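Local structure of ferritin (Pseudo-nitzschia multiseries, 4IWK) at residues 10-13 with 14-18; 93-96 with 97-100. The protein probably oxidises ferrous iron with dioxygen and stores the ferric product in a soluble, non-toxic form inside a shell of 24 subunits. All blocks are in the same frame, centred on the assembly; numbering follows the deposited sequence.

Interaction 1. Residues 10-13 with 14-18. With FE (Fe (III) ion), chain G.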
loop_
_atom_site.group_PDB
_atom_site.type_symbol
_atom_site.label_atom_id
_atom_site.label_comp_id
_atom_site.label_asym_id
_atom_site.label_seq_id
_atom_site.Cartn_x
_atom_site.Cartn_y
_atom_site.Cartn_z
ATOM N N ASN A 10 -50.852 21.323 -12.010
ATOM C CA ASN A 10 -51.422 20.740 -10.805
ATOM C C ASN A 10 -51.950 19.305 -11.105
ATOM O O ASN A 10 -51.668 18.337 -10.318
ATOM C CB ASN A 10 -52.509 21.703 -10.283
ATOM C CG ASN A 10 -52.769 21.559 -8.800
ATOM O OD1 ASN A 10 -53.903 21.244 -8.371
ATOM N ND2 ASN A 10 -51.713 21.716 -8.000
ATOM N N ARG A 11 -52.709 19.128 -12.177
ATOM C CA ARG A 11 -53.222 17.796 -12.523
ATOM C C ARG A 11 -52.056 16.757 -12.726
ATOM O O ARG A 11 -52.232 15.559 -12.576
ATOM C CB ARG A 11 -54.141 17.800 -13.745
ATOM C CG ARG A 11 -55.566 18.283 -13.485
ATOM C CD ARG A 11 -56.075 19.009 -14.726
ATOM N NE ARG A 11 -57.474 18.765 -15.029
ATOM C CZ ARG A 11 -57.905 18.178 -16.144
ATOM N NH1 ARG A 11 -57.047 17.782 -17.088
ATOM N NH2 ARG A 11 -59.208 17.988 -16.328
ATOM N N GLN A 12 -50.916 17.239 -13.219
ATOM C CA GLN A 12 -49.829 16.305 -13.561
ATOM C C GLN A 12 -49.325 15.697 -12.223
ATOM O O GLN A 12 -48.984 14.472 -12.172
ATOM C CB GLN A 12 -48.626 16.960 -14.306
ATOM C CG GLN A 12 -47.621 15.918 -14.789
ATOM C CD GLN A 12 -48.254 14.962 -15.816
ATOM O OE1 GLN A 12 -49.148 15.382 -16.565
ATOM N NE2 GLN A 12 -47.843 13.719 -15.847
ATOM N N VAL A 13 -49.222 16.514 -11.185
ATOM C CA VAL A 13 -48.791 15.989 -9.885
ATOM C C VAL A 13 -49.782 14.941 -9.446
ATOM O O VAL A 13 -49.392 13.845 -9.006
ATOM C CB VAL A 13 -48.739 17.089 -8.793
ATOM C CG1 VAL A 13 -48.461 16.484 -7.417
ATOM C CG2 VAL A 13 -47.667 18.146 -9.144
ATOM N N THR A 14 -51.076 15.268 -9.546
ATOM C CA THR A 14 -52.078 14.250 -9.205
ATOM C C THR A 14 -51.943 12.949 -10.012
ATOM O O THR A 14 -52.043 11.849 -9.440
ATOM C CB THR A 14 -53.495 14.797 -9.429
ATOM O OG1 THR A 14 -53.579 15.998 -8.701
ATOM C CG2 THR A 14 -54.573 13.772 -8.871
ATOM N N GLN A 15 -51.640 13.060 -11.327
ATOM C CA GLN A 15 -51.577 11.870 -12.158
ATOM C C GLN A 15 -50.338 11.014 -11.727
ATOM O O GLN A 15 -50.430 9.756 -11.724
ATOM C CB GLN A 15 -51.451 12.341 -13.612
ATOM C CG GLN A 15 -51.265 11.147 -14.607
ATOM C CD GLN A 15 -52.447 10.160 -14.573
ATOM O OE1 GLN A 15 -53.592 10.561 -14.287
ATOM N NE2 GLN A 15 -52.178 8.867 -14.776
ATOM N N GLU A 16 -49.215 11.689 -11.372
ATOM C CA GLU A 16 -48.000 10.884 -11.010
ATOM C C GLU A 16 -48.310 10.184 -9.682
ATOM O O GLU A 16 -47.970 8.972 -9.553
ATOM C CB GLU A 16 -46.780 11.790 -10.774
ATOM C CG GLU A 16 -46.344 12.499 -12.113
ATOM C CD GLU A 16 -45.946 11.640 -13.271
ATOM O OE1 GLU A 16 -45.608 10.483 -13.021
ATOM O OE2 GLU A 16 -45.921 12.169 -14.411
ATOM N N PHE A 17 -48.979 10.866 -8.764
ATOM C CA PHE A 17 -49.275 10.198 -7.486
ATOM C C PHE A 17 -50.369 9.131 -7.610
ATOM O O PHE A 17 -50.285 8.091 -6.898
ATOM C CB PHE A 17 -49.670 11.216 -6.395
ATOM C CG PHE A 17 -48.568 12.140 -5.981
ATOM C CD1 PHE A 17 -47.202 11.834 -6.177
ATOM C CD2 PHE A 17 -48.911 13.330 -5.338
ATOM C CE1 PHE A 17 -46.196 12.705 -5.743
ATOM C CE2 PHE A 17 -47.902 14.199 -4.894
ATOM C CZ PHE A 17 -46.534 13.852 -5.058
ATOM N N THR A 18 -51.303 9.314 -8.556
ATOM C CA THR A 18 -52.319 8.297 -8.875
ATOM C C THR A 18 -51.610 7.066 -9.399
ATOM O O THR A 18 -51.874 5.930 -8.953
ATOM C CB THR A 18 -53.301 8.856 -9.920
ATOM O OG1 THR A 18 -53.987 9.967 -9.322
ATOM C CG2 THR A 18 -54.308 7.824 -10.371
HETATM FE FE FE G . -44.647 9.138 -14.160
HETATM O O HOH W 1 -44.735 10.407 -15.787
HETATM O O HOH W 2 -44.176 7.572 -15.504
#
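Q12 and E16, one turn apart on helix 3-32, illustrate how a second-shell amide can orient a metal-binding carboxylate. Followed outward, E16 CB meets carbonyl oxygens of the previous turn, 3.7 Å from Q12 O. E16 CG is anti to the carbonyl carbon (chi1 -66°), which lays it 3.3 Å from Q12 O, the same oxygen that accepts the backbone bond from E16 N. The chain bends at chi2, bringing E16 CD 3.0 Å from the iron. E16 OE1 binds the iron at 2.0 Å, in a site completed by E49, H52 and two waters. E16 OE2 accepts a hydrogen bond of 2.9 Å from Q12 NE2 on its anti side, 33° out of the carboxylate plane, and another of 2.5 Å from the iron-bound water 1. The donor's amide is gripped at both ends, since Q12 OE1 is hydrogen-bonded to S101 on helix 84-111. With a leucine here the amide is gone, and the carboxylate of E16 would probably turn more easily about its last bond, and S101 would lose this partner. On another side of the helix, V13 CG1 packs obliquely on the F17 ring, 3.4 Å from F17 CE2, and F17 goes on to touch L24 of a second subunit. The chemistry implies a carboxylate fixed in rotation by iron, water and amide together, with OE1 presented to the metal.

Interaction 2. Residues 93-96 with 97-100; sequences ELEQ and ANTR. With FE (Fe (III) ion), chain I.
E95 and N98 form a polar side-chain contact of i to i+3 spacing on helix 84-111, where that helix faces the iron centre within the four-helix bundle. N98 ND2 donates to E95 OE1 over 3.2 Å, a fairly long bond bent to 144° at the hydrogen. The amide and carboxylate planes stand almost perpendicular, and the donor approaches from above the carboxylate rather than in its plane. E95 is turned with CG beside its own backbone N (chi1 -72°) and bends at chi2, bringing E95 OE2 to 2.1 Å from an iron that E49 and E131 also bind, with E95 OE1 a longer 2.6 Å from the same iron. OE1 also accepts from water 2, a ligand of the same metal, and from Q128; OE2 has a further partner in Y23. The other end of the N98 amide, OD1, is taken by Q15. Toward the exposed side, the R100 guanidinium lies with one face over A97 CA, and water 3 at its edge joins R100 NH1 (2.9 Å) to E93 O (2.7 Å). Buried carboxylate oxygens each serving metal and hydrogen-bond donors imply a ligand whose orientation is set by its surroundings, consistent with a ferroxidase site.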
loop_
_atom_site.group_PDB
_atom_site.type_symbol
_atom_site.label_atom_id
_atom_site.label_comp_id
_atom_site.label_asym_id
_atom_site.label_seq_id
_atom_site.Cartn_x
_atom_site.Cartn_y
_atom_site.Cartn_z
ATOM N N GLU A 93 -51.765 0.686 -19.774
ATOM C CA GLU A 93 -52.763 1.748 -19.888
ATOM C C GLU A 93 -52.456 2.942 -19.001
ATOM O O GLU A 93 -52.675 4.064 -19.432
ATOM C CB GLU A 93 -54.131 1.178 -19.593
ATOM C CG GLU A 93 -54.599 0.301 -20.737
ATOM C CD GLU A 93 -55.822 -0.509 -20.353
ATOM O OE1 GLU A 93 -56.470 -0.150 -19.399
ATOM O OE2 GLU A 93 -56.141 -1.509 -21.005
ATOM N N LEU A 94 -52.014 2.655 -17.736
ATOM C CA LEU A 94 -51.633 3.711 -16.789
ATOM C C LEU A 94 -50.499 4.571 -17.430
ATOM O O LEU A 94 -50.552 5.831 -17.373
ATOM C CB LEU A 94 -51.111 3.061 -15.514
ATOM C CG LEU A 94 -50.607 4.035 -14.423
ATOM C CD1 LEU A 94 -51.782 4.829 -13.841
ATOM C CD2 LEU A 94 -49.858 3.196 -13.367
ATOM N N GLU A 95 -49.470 3.909 -17.924
ATOM C CA GLU A 95 -48.323 4.630 -18.548
ATOM C C GLU A 95 -48.787 5.452 -19.769
ATOM O O GLU A 95 -48.294 6.614 -19.924
ATOM C CB GLU A 95 -47.157 3.739 -18.858
ATOM C CG GLU A 95 -46.396 3.296 -17.558
ATOM C CD GLU A 95 -45.742 4.373 -16.761
ATOM O OE1 GLU A 95 -45.728 5.532 -17.201
ATOM O OE2 GLU A 95 -45.164 3.958 -15.739
ATOM N N GLN A 96 -49.713 4.902 -20.536
ATOM C CA GLN A 96 -50.249 5.641 -21.684
ATOM C C GLN A 96 -50.977 6.876 -21.219
ATOM O O GLN A 96 -50.844 7.977 -21.822
ATOM C CB GLN A 96 -51.140 4.791 -22.526
ATOM C CG GLN A 96 -50.314 3.721 -23.242
ATOM C CD GLN A 96 -51.173 2.619 -23.847
ATOM O OE1 GLN A 96 -52.341 2.498 -23.509
ATOM N NE2 GLN A 96 -50.584 1.811 -24.756
ATOM N N ALA A 97 -51.718 6.755 -20.096
ATOM C CA ALA A 97 -52.294 7.917 -19.449
ATOM C C ALA A 97 -51.336 8.960 -18.949
ATOM O O ALA A 97 -51.638 10.180 -19.010
ATOM C CB ALA A 97 -53.259 7.507 -18.303
ATOM N N ASN A 98 -50.264 8.507 -18.328
ATOM C CA ASN A 98 -49.254 9.405 -17.843
ATOM C C ASN A 98 -48.703 10.201 -19.065
ATOM O O ASN A 98 -48.442 11.396 -18.940
ATOM C CB ASN A 98 -48.118 8.612 -17.231
ATOM C CG ASN A 98 -48.420 8.085 -15.838
ATOM O OD1 ASN A 98 -49.453 8.422 -15.228
ATOM N ND2 ASN A 98 -47.424 7.369 -15.259
ATOM N N THR A 99 -48.477 9.529 -20.169
ATOM C CA THR A 99 -47.882 10.180 -21.385
ATOM C C THR A 99 -48.910 11.151 -21.887
ATOM O O THR A 99 -48.499 12.260 -22.239
ATOM C CB THR A 99 -47.591 9.142 -22.444
ATOM O OG1 THR A 99 -46.602 8.247 -21.948
ATOM C CG2 THR A 99 -47.054 9.801 -23.779
ATOM N N ARG A 100 -50.202 10.786 -21.964
ATOM C CA ARG A 100 -51.205 11.748 -22.454
ATOM C C ARG A 100 -51.287 12.984 -21.597
ATOM O O ARG A 100 -51.390 14.075 -22.116
ATOM C CB ARG A 100 -52.597 11.134 -22.587
ATOM C CG ARG A 100 -52.760 10.265 -23.835
ATOM C CD ARG A 100 -54.239 9.758 -24.014
ATOM N NE ARG A 100 -54.932 9.683 -22.708
ATOM C CZ ARG A 100 -55.074 8.599 -21.920
ATOM N NH1 ARG A 100 -54.646 7.391 -22.285
ATOM N NH2 ARG A 100 -55.655 8.754 -20.717
HETATM FE FE FE I . -44.128 5.690 -15.139
HETATM O O HOH W 3 -54.887 4.959 -20.667
HETATM O O HOH W 2 -44.176 7.572 -15.504
HETATM O O HOH W 4 -42.732 5.171 -14.083
#

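From the N terminus, interaction 1 comes first, on helix 3-32, and interaction 2 follows on helix 84-111. Each is a continuous piece of helix, its side-chain pair spanning about one turn, so no loop is closed, and they stand in series, neither nesting nor crossing. Their centres are about 12 Å apart and the two helices meet directly: Q15 NE2 reaches N98 OD1 at 2.8 Å, probably a hydrogen bond, and Q15 also packs on A97. A second tie runs through the metals: water 2 binds both irons, and E49 of helix 36-62 offers one carboxylate oxygen to each. Through this ferritin-type di-iron centre the contacts tie together four helices of the bundle, E131 adding helix 115-145.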